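Local atomic coordinates of myosin-17 (Arabidopsis thaliana, PDB entry 7KFL), a protein that is a plant class XI myosin, probably an actin-based motor, whose globular tail serves as its cargo-binding domain. Residues 330-342 against 351-364. Numbering follows the deposited sequence.
Sequences LSIQQLYRISTMY and SVSSDVIANMRVMM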
# COMPACT_ATOMS: atom_id res chain seq x y z
N LEU A 330 17.87 3.89 13.79
CA LEU A 330 17.71 2.87 14.86
C LEU A 330 17.80 3.55 16.23
O LEU A 330 18.66 4.44 16.40
CB LEU A 330 18.78 1.78 14.73
CG LEU A 330 18.38 0.57 13.90
CD1 LEU A 330 18.22 0.94 12.43
CD2 LEU A 330 19.40 -0.55 14.06
N SER A 331 16.94 3.13 17.17
CA SER A 331 16.95 3.56 18.59
C SER A 331 18.08 2.83 19.34
O SER A 331 18.58 1.81 18.82
CB SER A 331 15.63 3.29 19.25
OG SER A 331 15.46 1.91 19.51
N ILE A 332 18.46 3.34 20.51
CA ILE A 332 19.51 2.74 21.39
C ILE A 332 19.05 1.33 21.81
O ILE A 332 19.89 0.41 21.78
CB ILE A 332 19.80 3.64 22.61
CG1 ILE A 332 20.44 4.97 22.21
CG2 ILE A 332 20.64 2.90 23.64
CD1 ILE A 332 21.84 4.84 21.62
N GLN A 333 17.77 1.17 22.17
CA GLN A 333 17.21 -0.11 22.67
C GLN A 333 17.29 -1.17 21.56
O GLN A 333 17.48 -2.36 21.90
CB GLN A 333 15.76 0.05 23.16
CG GLN A 333 15.46 -0.75 24.42
CD GLN A 333 14.18 -1.56 24.34
OE1 GLN A 333 13.09 -1.02 24.18
NE2 GLN A 333 14.31 -2.87 24.47
N GLN A 334 17.15 -0.76 20.30
CA GLN A 334 17.24 -1.65 19.11
C GLN A 334 18.70 -2.09 18.91
O GLN A 334 18.94 -3.31 18.83
CB GLN A 334 16.73 -0.94 17.85
CG GLN A 334 15.21 -0.81 17.81
CD GLN A 334 14.74 0.19 16.78
OE1 GLN A 334 15.54 0.93 16.20
NE2 GLN A 334 13.44 0.23 16.54
N LEU A 335 19.63 -1.12 18.84
CA LEU A 335 21.08 -1.36 18.66
C LEU A 335 21.59 -2.33 19.74
O LEU A 335 22.32 -3.27 19.38
CB LEU A 335 21.84 -0.03 18.74
CG LEU A 335 21.68 0.90 17.54
CD1 LEU A 335 22.27 2.26 17.83
CD2 LEU A 335 22.31 0.29 16.29
N TYR A 336 21.22 -2.09 21.00
CA TYR A 336 21.66 -2.90 22.17
C TYR A 336 21.31 -4.37 21.94
O TYR A 336 22.21 -5.22 22.06
CB TYR A 336 21.04 -2.36 23.47
CG TYR A 336 21.35 -3.20 24.69
CD1 TYR A 336 22.56 -3.07 25.35
CD2 TYR A 336 20.45 -4.13 25.16
CE1 TYR A 336 22.86 -3.83 26.47
CE2 TYR A 336 20.73 -4.91 26.28
CZ TYR A 336 21.94 -4.76 26.93
OH TYR A 336 22.22 -5.52 28.03
N ARG A 337 20.05 -4.66 21.61
CA ARG A 337 19.55 -6.03 21.33
C ARG A 337 20.40 -6.66 20.22
O ARG A 337 20.94 -7.76 20.43
CB ARG A 337 18.06 -6.00 20.94
CG ARG A 337 17.50 -7.32 20.45
CD ARG A 337 17.67 -8.45 21.45
NE ARG A 337 16.94 -8.19 22.68
CZ ARG A 337 15.68 -8.55 22.94
NH1 ARG A 337 14.97 -9.21 22.03
NH2 ARG A 337 15.14 -8.25 24.10
N ILE A 338 20.54 -5.96 19.09
CA ILE A 338 21.32 -6.42 17.90
C ILE A 338 22.77 -6.66 18.32
O ILE A 338 23.31 -7.72 17.97
CB ILE A 338 21.20 -5.41 16.73
CG1 ILE A 338 19.78 -5.37 16.17
CG2 ILE A 338 22.21 -5.72 15.64
CD1 ILE A 338 19.51 -4.20 15.25
N SER A 339 23.36 -5.72 19.07
CA SER A 339 24.78 -5.74 19.52
C SER A 339 25.03 -6.91 20.49
O SER A 339 26.10 -7.54 20.37
CB SER A 339 25.15 -4.42 20.16
OG SER A 339 25.13 -3.37 19.20
N THR A 340 24.11 -7.18 21.41
CA THR A 340 24.27 -8.17 22.51
C THR A 340 23.90 -9.58 22.02
O THR A 340 24.39 -10.55 22.64
CB THR A 340 23.44 -7.79 23.74
OG1 THR A 340 22.09 -7.60 23.33
CG2 THR A 340 23.96 -6.54 24.42
N MET A 341 23.06 -9.70 20.99
CA MET A 341 22.56 -10.99 20.45
C MET A 341 23.40 -11.43 19.24
O MET A 341 23.28 -12.61 18.85
CB MET A 341 21.09 -10.87 20.04
CG MET A 341 20.31 -12.16 20.16
SD MET A 341 18.52 -11.89 20.12
CE MET A 341 18.32 -11.29 18.45
N TYR A 342 24.21 -10.52 18.69
CA TYR A 342 25.10 -10.75 17.52
C TYR A 342 26.03 -11.95 17.78
O TYR A 342 26.58 -12.05 18.89
CB TYR A 342 25.93 -9.50 17.21
CG TYR A 342 26.89 -9.66 16.06
CD1 TYR A 342 26.46 -9.52 14.75
CD2 TYR A 342 28.23 -9.94 16.27
CE1 TYR A 342 27.33 -9.66 13.68
CE2 TYR A 342 29.11 -10.08 15.21
CZ TYR A 342 28.66 -9.94 13.91
OH TYR A 342 29.53 -10.08 12.86
N SER A 351 31.28 -8.55 18.23
CA SER A 351 30.32 -7.42 18.24
C SER A 351 31.06 -6.11 18.55
O SER A 351 32.30 -6.10 18.47
CB SER A 351 29.21 -7.67 19.23
OG SER A 351 28.18 -6.71 19.09
N VAL A 352 30.31 -5.05 18.87
CA VAL A 352 30.86 -3.73 19.32
C VAL A 352 31.51 -3.93 20.70
O VAL A 352 31.16 -4.93 21.38
CB VAL A 352 29.77 -2.64 19.36
CG1 VAL A 352 29.22 -2.36 17.97
CG2 VAL A 352 28.65 -2.96 20.33
N SER A 353 32.41 -3.03 21.10
CA SER A 353 33.25 -3.14 22.33
C SER A 353 32.35 -3.11 23.58
O SER A 353 31.24 -2.56 23.50
CB SER A 353 34.31 -2.07 22.38
OG SER A 353 33.78 -0.85 22.90
N SER A 354 32.83 -3.70 24.68
CA SER A 354 32.17 -3.73 26.01
C SER A 354 31.93 -2.29 26.50
O SER A 354 30.90 -2.06 27.16
CB SER A 354 32.98 -4.52 27.00
OG SER A 354 32.40 -4.46 28.29
N ASP A 355 32.85 -1.38 26.18
CA ASP A 355 32.77 0.07 26.51
C ASP A 355 31.58 0.70 25.77
O ASP A 355 30.90 1.55 26.37
CB ASP A 355 34.07 0.80 26.18
CG ASP A 355 35.17 0.60 27.21
OD1 ASP A 355 35.03 1.13 28.33
OD2 ASP A 355 36.15 -0.10 26.88
N VAL A 356 31.34 0.29 24.52
CA VAL A 356 30.20 0.76 23.67
C VAL A 356 28.89 0.20 24.25
O VAL A 356 27.92 0.97 24.34
CB VAL A 356 30.38 0.38 22.19
CG1 VAL A 356 29.13 0.66 21.36
CG2 VAL A 356 31.58 1.09 21.57
N ILE A 357 28.87 -1.09 24.62
CA ILE A 357 27.68 -1.78 25.22
C ILE A 357 27.38 -1.16 26.59
O ILE A 357 26.18 -1.10 26.95
CB ILE A 357 27.90 -3.31 25.30
CG1 ILE A 357 27.91 -3.94 23.90
CG2 ILE A 357 26.85 -3.97 26.19
CD1 ILE A 357 28.31 -5.40 23.88
N ALA A 358 28.41 -0.73 27.32
CA ALA A 358 28.29 -0.04 28.63
C ALA A 358 27.56 1.30 28.45
O ALA A 358 26.65 1.58 29.25
CB ALA A 358 29.65 0.15 29.25
N ASN A 359 27.94 2.07 27.42
CA ASN A 359 27.39 3.42 27.12
C ASN A 359 25.95 3.30 26.59
O ASN A 359 25.20 4.30 26.72
CB ASN A 359 28.25 4.18 26.11
CG ASN A 359 29.63 4.52 26.63
OD1 ASN A 359 29.88 4.47 27.83
ND2 ASN A 359 30.54 4.86 25.73
N MET A 360 25.58 2.16 26.01
CA MET A 360 24.20 1.87 25.53
C MET A 360 23.28 1.62 26.73
O MET A 360 22.15 2.13 26.72
CB MET A 360 24.17 0.64 24.61
CG MET A 360 24.63 0.93 23.19
SD MET A 360 24.50 -0.53 22.13
CE MET A 360 25.27 0.08 20.63
N ARG A 361 23.76 0.85 27.72
CA ARG A 361 22.97 0.38 28.89
C ARG A 361 22.58 1.58 29.77
O ARG A 361 21.44 1.58 30.29
CB ARG A 361 23.75 -0.67 29.68
CG ARG A 361 22.96 -1.38 30.76
CD ARG A 361 21.68 -2.03 30.25
NE ARG A 361 21.41 -3.32 30.87
CZ ARG A 361 20.60 -3.54 31.91
NH1 ARG A 361 19.94 -2.55 32.48
NH2 ARG A 361 20.45 -4.78 32.36
N VAL A 362 23.48 2.56 29.93
CA VAL A 362 23.26 3.80 30.74
C VAL A 362 22.20 4.67 30.05
O VAL A 362 21.32 5.20 30.76
CB VAL A 362 24.56 4.58 31.01
CG1 VAL A 362 25.36 4.86 29.74
CG2 VAL A 362 24.29 5.88 31.76
N MET A 363 22.28 4.82 28.72
CA MET A 363 21.34 5.62 27.89
C MET A 363 19.92 5.06 28.02
O MET A 363 18.97 5.86 27.99
CB MET A 363 21.75 5.62 26.42
CG MET A 363 22.60 6.81 26.01
SD MET A 363 23.67 6.44 24.60
CE MET A 363 23.91 8.09 23.93
N MET A 364 19.78 3.73 28.15
CA MET A 364 18.48 3.02 28.23
C MET A 364 17.87 3.21 29.63
O MET A 364 16.62 3.25 29.71
CB MET A 364 18.64 1.53 27.94
CG MET A 364 18.73 1.23 26.46
SD MET A 364 19.48 -0.38 26.10
CE MET A 364 18.34 -1.48 26.94
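Tyr-336 and Met-360 interlock as reciprocal knobs into holes, a worked example of how two short helices joined by a loop pack as a roughly antiparallel helical hairpin. Helix 332-341 and the 354-364 part of the helix that runs on to residue 369 point 142° apart, their axes 9.6 Å apart at closest approach, near one end of the elongated globular tail. With CG anti to its backbone N (chi1 175°), Tyr-336 carries its ring across to a hole lined by Ile-357, Met-360, Arg-361 and Met-364. Met-364, bent at chi3 (60°), makes a Met-aromatic contact there: its SD lies 4.2 Å from the centroid of the Tyr-336 ring, and its CE adds an off-centre CH-pi contact. Within the first helix, CG2 of Thr-340 lies against one face of this ring. Replacing Tyr-336 with an alanine would probably open a gap between the helices and leave the Met-364 thioether without its aromatic partner. Met-360 answers with an extended chain, laying SD 3.7 Å from Tyr-336 CA and bringing its CE against both Leu-335 CB and Ser-339 OG. That hydroxyl donates a hydrogen bond to Leu-335 O, which satisfies it within its own helix beside the methionine methyl. Helix 319-326 also packs on Leu-335 and Met-360. At the loop end the join becomes polar: Ser-351 OG donates to Ser-339 O at 2.6 Å, in the carbonyl plane and on a lone pair.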